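Local atomic coordinates of nicotinate phosphoribosyltransferase (Vibrio cholerae, PDB entry 4HL7), a protein that probably makes nicotinate beta-D-ribonucleotide, an NAD(+) precursor, from nicotinate and 5-phospho-alpha-D-ribose 1-diphosphate, consuming ATP. Residues Ser140-Arg143 / Ser144-Trp148; Arg188-Ser191 / Ser192-Arg196. All coordinates share one frame; numbering follows the deposited sequence.

Contact 1: residues Ser140-Arg143 / Ser144-Trp148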
loop_
_atom_site.group_PDB
_atom_site.type_symbol
_atom_site.label_atom_id
_atom_site.label_comp_id
_atom_site.label_asym_id
_atom_site.label_seq_id
_atom_site.Cartn_x
_atom_site.Cartn_y
_atom_site.Cartn_z
ATOM N N SER A 140 13.639 -3.645 -3.133
ATOM C CA SER A 140 14.225 -2.754 -2.117
ATOM C C SER A 140 15.417 -3.314 -1.400
ATOM O O SER A 140 16.503 -2.685 -1.409
ATOM C CB SER A 140 13.157 -2.254 -1.107
ATOM O OG SER A 140 13.729 -1.202 -0.330
ATOM N N GLU A 141 15.256 -4.496 -0.804
ATOM C CA GLU A 141 16.320 -5.092 -0.004
ATOM C C GLU A 141 17.545 -5.587 -0.805
ATOM O O GLU A 141 18.677 -5.545 -0.285
ATOM C CB GLU A 141 15.792 -6.202 0.919
ATOM C CG GLU A 141 16.929 -6.728 1.793
ATOM C CD GLU A 141 16.497 -7.489 3.009
ATOM O OE1 GLU A 141 17.383 -8.153 3.597
ATOM O OE2 GLU A 141 15.302 -7.468 3.363
ATOM N N VAL A 142 17.320 -6.159 -1.997
ATOM C CA VAL A 142 18.437 -6.519 -2.853
ATOM C C VAL A 142 19.298 -5.298 -3.150
ATOM O O VAL A 142 20.547 -5.336 -3.025
ATOM C CB VAL A 142 17.953 -7.190 -4.148
ATOM C CG1 VAL A 142 19.076 -7.262 -5.177
ATOM C CG2 VAL A 142 17.437 -8.589 -3.831
ATOM N N ARG A 143 18.638 -4.184 -3.426
ATOM C CA ARG A 143 19.353 -2.936 -3.681
ATOM C C ARG A 143 20.152 -2.502 -2.438
ATOM O O ARG A 143 21.304 -2.085 -2.551
ATOM C CB ARG A 143 18.349 -1.852 -4.116
ATOM C CG ARG A 143 18.971 -0.540 -4.551
ATOM C CD ARG A 143 18.850 0.515 -3.450
ATOM N NE ARG A 143 19.016 1.885 -3.969
ATOM C CZ ARG A 143 18.720 2.985 -3.281
ATOM N NH1 ARG A 143 18.250 2.893 -2.037
ATOM N NH2 ARG A 143 18.863 4.179 -3.851
ATOM N N SER A 144 19.536 -2.590 -1.264
ATOM C CA SER A 144 20.253 -2.331 -0.029
ATOM C C SER A 144 21.486 -3.201 0.117
ATOM O O SER A 144 22.576 -2.675 0.352
ATOM C CB SER A 144 19.355 -2.490 1.211
ATOM O OG SER A 144 18.217 -1.611 1.104
ATOM N N ARG A 145 21.313 -4.528 -0.021
ATOM C CA ARG A 145 22.440 -5.484 0.066
ATOM C C ARG A 145 23.528 -5.215 -0.925
ATOM O O ARG A 145 24.750 -5.436 -0.620
ATOM C CB ARG A 145 21.909 -6.910 -0.133
ATOM C CG ARG A 145 21.145 -7.368 1.077
ATOM C CD ARG A 145 20.259 -8.563 0.751
ATOM N NE ARG A 145 19.518 -9.004 1.943
ATOM C CZ ARG A 145 19.637 -10.193 2.509
ATOM N NH1 ARG A 145 20.535 -11.065 2.039
ATOM N NH2 ARG A 145 18.890 -10.495 3.576
ATOM N N GLN A 146 23.143 -4.853 -2.145
ATOM C CA GLN A 146 24.125 -4.731 -3.216
ATOM C C GLN A 146 24.840 -3.389 -3.202
ATOM O O GLN A 146 26.065 -3.315 -3.472
ATOM C CB GLN A 146 23.517 -5.004 -4.562
ATOM C CG GLN A 146 23.713 -6.457 -4.916
ATOM C CD GLN A 146 23.117 -6.867 -6.234
ATOM O OE1 GLN A 146 22.588 -7.959 -6.330
ATOM N NE2 GLN A 146 23.254 -6.028 -7.278
ATOM N N ARG A 147 24.099 -2.349 -2.825
ATOM C CA ARG A 147 24.577 -0.965 -2.982
ATOM C C ARG A 147 24.764 -0.180 -1.691
ATOM O O ARG A 147 25.454 0.843 -1.694
ATOM C CB ARG A 147 23.702 -0.236 -3.977
ATOM C CG ARG A 147 23.816 -0.864 -5.353
ATOM C CD ARG A 147 22.759 -0.370 -6.301
ATOM N NE ARG A 147 22.944 -0.951 -7.644
ATOM C CZ ARG A 147 22.296 -0.522 -8.721
ATOM N NH1 ARG A 147 22.499 -1.088 -9.904
ATOM N NH2 ARG A 147 21.437 0.471 -8.618
ATOM N N TRP A 148 24.208 -0.658 -0.569
ATOM C CA TRP A 148 24.248 0.092 0.681
ATOM C C TRP A 148 24.620 -0.773 1.816
ATOM O O TRP A 148 24.156 -0.599 2.928
ATOM C CB TRP A 148 22.901 0.802 0.924
ATOM C CG TRP A 148 22.703 1.849 -0.134
ATOM C CD1 TRP A 148 22.078 1.724 -1.387
ATOM C CD2 TRP A 148 23.255 3.209 -0.113
ATOM N NE1 TRP A 148 22.180 2.892 -2.091
ATOM C CE2 TRP A 148 22.896 3.819 -1.384
ATOM C CE3 TRP A 148 23.956 3.967 0.846
ATOM C CZ2 TRP A 148 23.194 5.140 -1.671
ATOM C CZ3 TRP A 148 24.305 5.294 0.525
ATOM C CH2 TRP A 148 23.944 5.855 -0.715
HETATM O O HOH W 1 17.873 0.716 -0.280
#
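E141 and R145, one helical turn apart, form an i to i+4 salt bridge in which R145 comes side-on and spends two nitrogens on a single oxygen. NE and NH2 of R145 each lie 2.8 Å from OE1 of E141. The oxygen sits in the guanidinium plane, whereas both nitrogens reach it on its anti side and from the same face of the carboxylate, whose plane is turned 38° from the guanidinium. The other oxygen, OE2, is left to accept from S192 N.

Around the helix, R143 and W148 lie side by side. W148 NE1 stands over the centre of one guanidinium face, 3.7 Å from R143 CZ, with the indole plane inclined at 50°. The R143 chain gets there by leaving the backbone anti to N (chi1 -174°) and then bending at chi2. At the guanidinium edge a water accepts from R143 NH1 at 2.8 Å and donates to S144 OG at 2.7 Å; S144 OG is also hydrogen-bonded to the carbonyl of F190.

R143 NH1 also hydrogen-bonds to the carbonyl of R369, and E48 forms salt bridges with R143 NH2 through one carboxylate oxygen and R147 NH2 through the other, so the two arginines share a counter-ion. Y368 positions the W148 ring edge-to-face. These are the last two turns of helix 131-147, with W148 just beyond; V142, Q146 and R147 pack on helix 52-64, while E141 faces the loop preceding helix 192-205.

Contact 2: residues Arg188-Ser191 / Ser192-Arg196; sequences RRFS and SQVQR
S191 is the N-cap of helix 192-205: its extended backbone gives way at S192 to helical angles, and Q195 N closes the first turn on S191 O at 3.1 Å. The cap itself comes from the side chain. With chi1 at 68°, S191 OG sits between its own N and carbonyl carbon, and there it accepts from V194 N at 3.0 Å. The same hydroxyl is hydrogen-bonded to the carbonyl of L7.

V194 CG2 lies close by, 3.3 Å from S191 OG, and also touches F190 CD2 at 3.7 Å, an apolar contact from the residue before the cap to the third residue of the helix.

R189 folds back along the other flank. Its extended chain carries the guanidinium to the end of Q195, where R189 NH1 donates to Q195 OE1 at 2.7 Å, almost in line with the amide C=O and in the guanidinium plane; the amide plane itself is turned 67° away. S192 CB covers one guanidinium face, 3.4 Å from R189 NH2.

D18 forms a salt bridge with R189 NH1, and E183 and T186 accept from Q195 NE2, which fixes the amide's orientation with OE1 facing the arginine. In this buried setting the hydroxyl cap satisfies an amide of the first turn, while the positive charge of R189, answered by D18, is probably steadied further by the Q195 carbonyl dipole.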
loop_
_atom_site.group_PDB
_atom_site.type_symbol
_atom_site.label_atom_id
_atom_site.label_comp_id
_atom_site.label_asym_id
_atom_site.label_seq_id
_atom_site.Cartn_x
_atom_site.Cartn_y
_atom_site.Cartn_z
ATOM N N ARG A 188 8.399 -0.725 1.094
ATOM C CA ARG A 188 9.676 -0.024 0.741
ATOM C C ARG A 188 10.682 -0.007 1.870
ATOM O O ARG A 188 11.490 0.918 1.996
ATOM C CB ARG A 188 9.438 1.382 0.156
ATOM C CG ARG A 188 9.068 1.411 -1.341
ATOM C CD ARG A 188 8.457 2.788 -1.682
ATOM N NE ARG A 188 7.650 2.835 -2.911
ATOM C CZ ARG A 188 6.307 2.838 -2.965
ATOM N NH1 ARG A 188 5.556 2.728 -1.853
ATOM N NH2 ARG A 188 5.701 2.927 -4.161
ATOM N N ARG A 189 10.683 -1.069 2.658
ATOM C CA ARG A 189 11.647 -1.135 3.765
ATOM C C ARG A 189 13.073 -1.215 3.259
ATOM O O ARG A 189 13.340 -1.748 2.171
ATOM C CB ARG A 189 11.384 -2.325 4.682
ATOM C CG ARG A 189 11.529 -3.711 3.996
ATOM C CD ARG A 189 10.687 -4.692 4.769
ATOM N NE ARG A 189 10.873 -6.022 4.196
ATOM C CZ ARG A 189 10.152 -7.075 4.540
ATOM N NH1 ARG A 189 9.237 -6.965 5.518
ATOM N NH2 ARG A 189 10.401 -8.266 3.957
ATOM N N PHE A 190 14.021 -0.735 4.067
ATOM C CA PHE A 190 15.427 -0.901 3.726
ATOM C C PHE A 190 15.766 -2.426 3.686
ATOM O O PHE A 190 16.499 -2.886 2.802
ATOM C CB PHE A 190 16.303 -0.226 4.795
ATOM C CG PHE A 190 17.790 -0.324 4.520
ATOM C CD1 PHE A 190 18.437 0.652 3.738
ATOM C CD2 PHE A 190 18.554 -1.340 5.076
ATOM C CE1 PHE A 190 19.782 0.552 3.474
ATOM C CE2 PHE A 190 19.929 -1.437 4.814
ATOM C CZ PHE A 190 20.535 -0.483 4.011
ATOM N N SER A 191 15.215 -3.175 4.664
ATOM C CA SER A 191 15.425 -4.599 4.798
ATOM C C SER A 191 14.376 -5.110 5.786
ATOM O O SER A 191 13.808 -4.323 6.534
ATOM C CB SER A 191 16.858 -4.922 5.284
ATOM O OG SER A 191 17.032 -4.479 6.630
ATOM N N SER A 192 14.089 -6.410 5.768
ATOM C CA SER A 192 13.145 -6.963 6.758
ATOM C C SER A 192 13.700 -6.808 8.204
ATOM O O SER A 192 12.913 -6.611 9.161
ATOM C CB SER A 192 12.781 -8.429 6.421
ATOM O OG SER A 192 13.948 -9.225 6.390
ATOM N N GLN A 193 15.028 -6.919 8.367
ATOM C CA GLN A 193 15.698 -6.720 9.679
ATOM C C GLN A 193 15.499 -5.308 10.185
ATOM O O GLN A 193 15.197 -5.110 11.390
ATOM C CB GLN A 193 17.204 -7.089 9.627
ATOM C CG GLN A 193 17.925 -7.114 10.993
ATOM C CD GLN A 193 17.255 -8.061 11.961
ATOM O OE1 GLN A 193 16.969 -9.176 11.617
ATOM N NE2 GLN A 193 16.894 -7.564 13.123
ATOM N N VAL A 194 15.666 -4.312 9.296
ATOM C CA VAL A 194 15.437 -2.944 9.709
ATOM C C VAL A 194 13.990 -2.705 10.077
ATOM O O VAL A 194 13.716 -2.054 11.107
ATOM C CB VAL A 194 15.868 -1.895 8.655
ATOM C CG1 VAL A 194 15.295 -0.521 9.020
ATOM C CG2 VAL A 194 17.379 -1.865 8.551
ATOM N N GLN A 195 13.046 -3.235 9.295
ATOM C CA GLN A 195 11.632 -3.082 9.671
ATOM C C GLN A 195 11.383 -3.755 11.010
ATOM O O GLN A 195 10.601 -3.247 11.832
ATOM C CB GLN A 195 10.677 -3.710 8.646
ATOM C CG GLN A 195 9.178 -3.455 8.968
ATOM C CD GLN A 195 8.246 -4.018 7.924
ATOM O OE1 GLN A 195 8.639 -4.875 7.140
ATOM N NE2 GLN A 195 6.997 -3.525 7.894
ATOM N N ARG A 196 11.951 -4.954 11.167
ATOM C CA ARG A 196 11.765 -5.713 12.417
ATOM C C ARG A 196 12.191 -4.849 13.633
ATOM O O ARG A 196 11.417 -4.683 14.585
ATOM C CB ARG A 196 12.515 -7.042 12.380
ATOM C CG ARG A 196 12.246 -7.934 13.610
ATOM C CD ARG A 196 13.365 -7.777 14.636
ATOM N NE ARG A 196 12.914 -8.194 15.961
ATOM C CZ ARG A 196 13.365 -7.669 17.106
ATOM N NH1 ARG A 196 12.897 -8.113 18.263
ATOM N NH2 ARG A 196 14.270 -6.690 17.091
#

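Contact 1 comes first along the chain, at the C-terminal end of helix 131-147; contact 2 follows, where the loop after strand 181-183 enters helix 192-205. Their centres are 11 Å apart, and the two touch directly. S140 OG probably hydrogen-bonds to R189 O (2.6 Å) and S144 OG to F190 O (2.7 Å), so two serines one turn apart hold successive carbonyls of the loop, while E141 OE2 packs on S191 CA at 3.2 Å. Strand 181-183 belongs to the six-stranded parallel sheet, consistent with a TIM-barrel-like phosphoribosyltransferase domain, so the junction joins the end of helix 131-147 to the start of helix 192-205 beside that sheet.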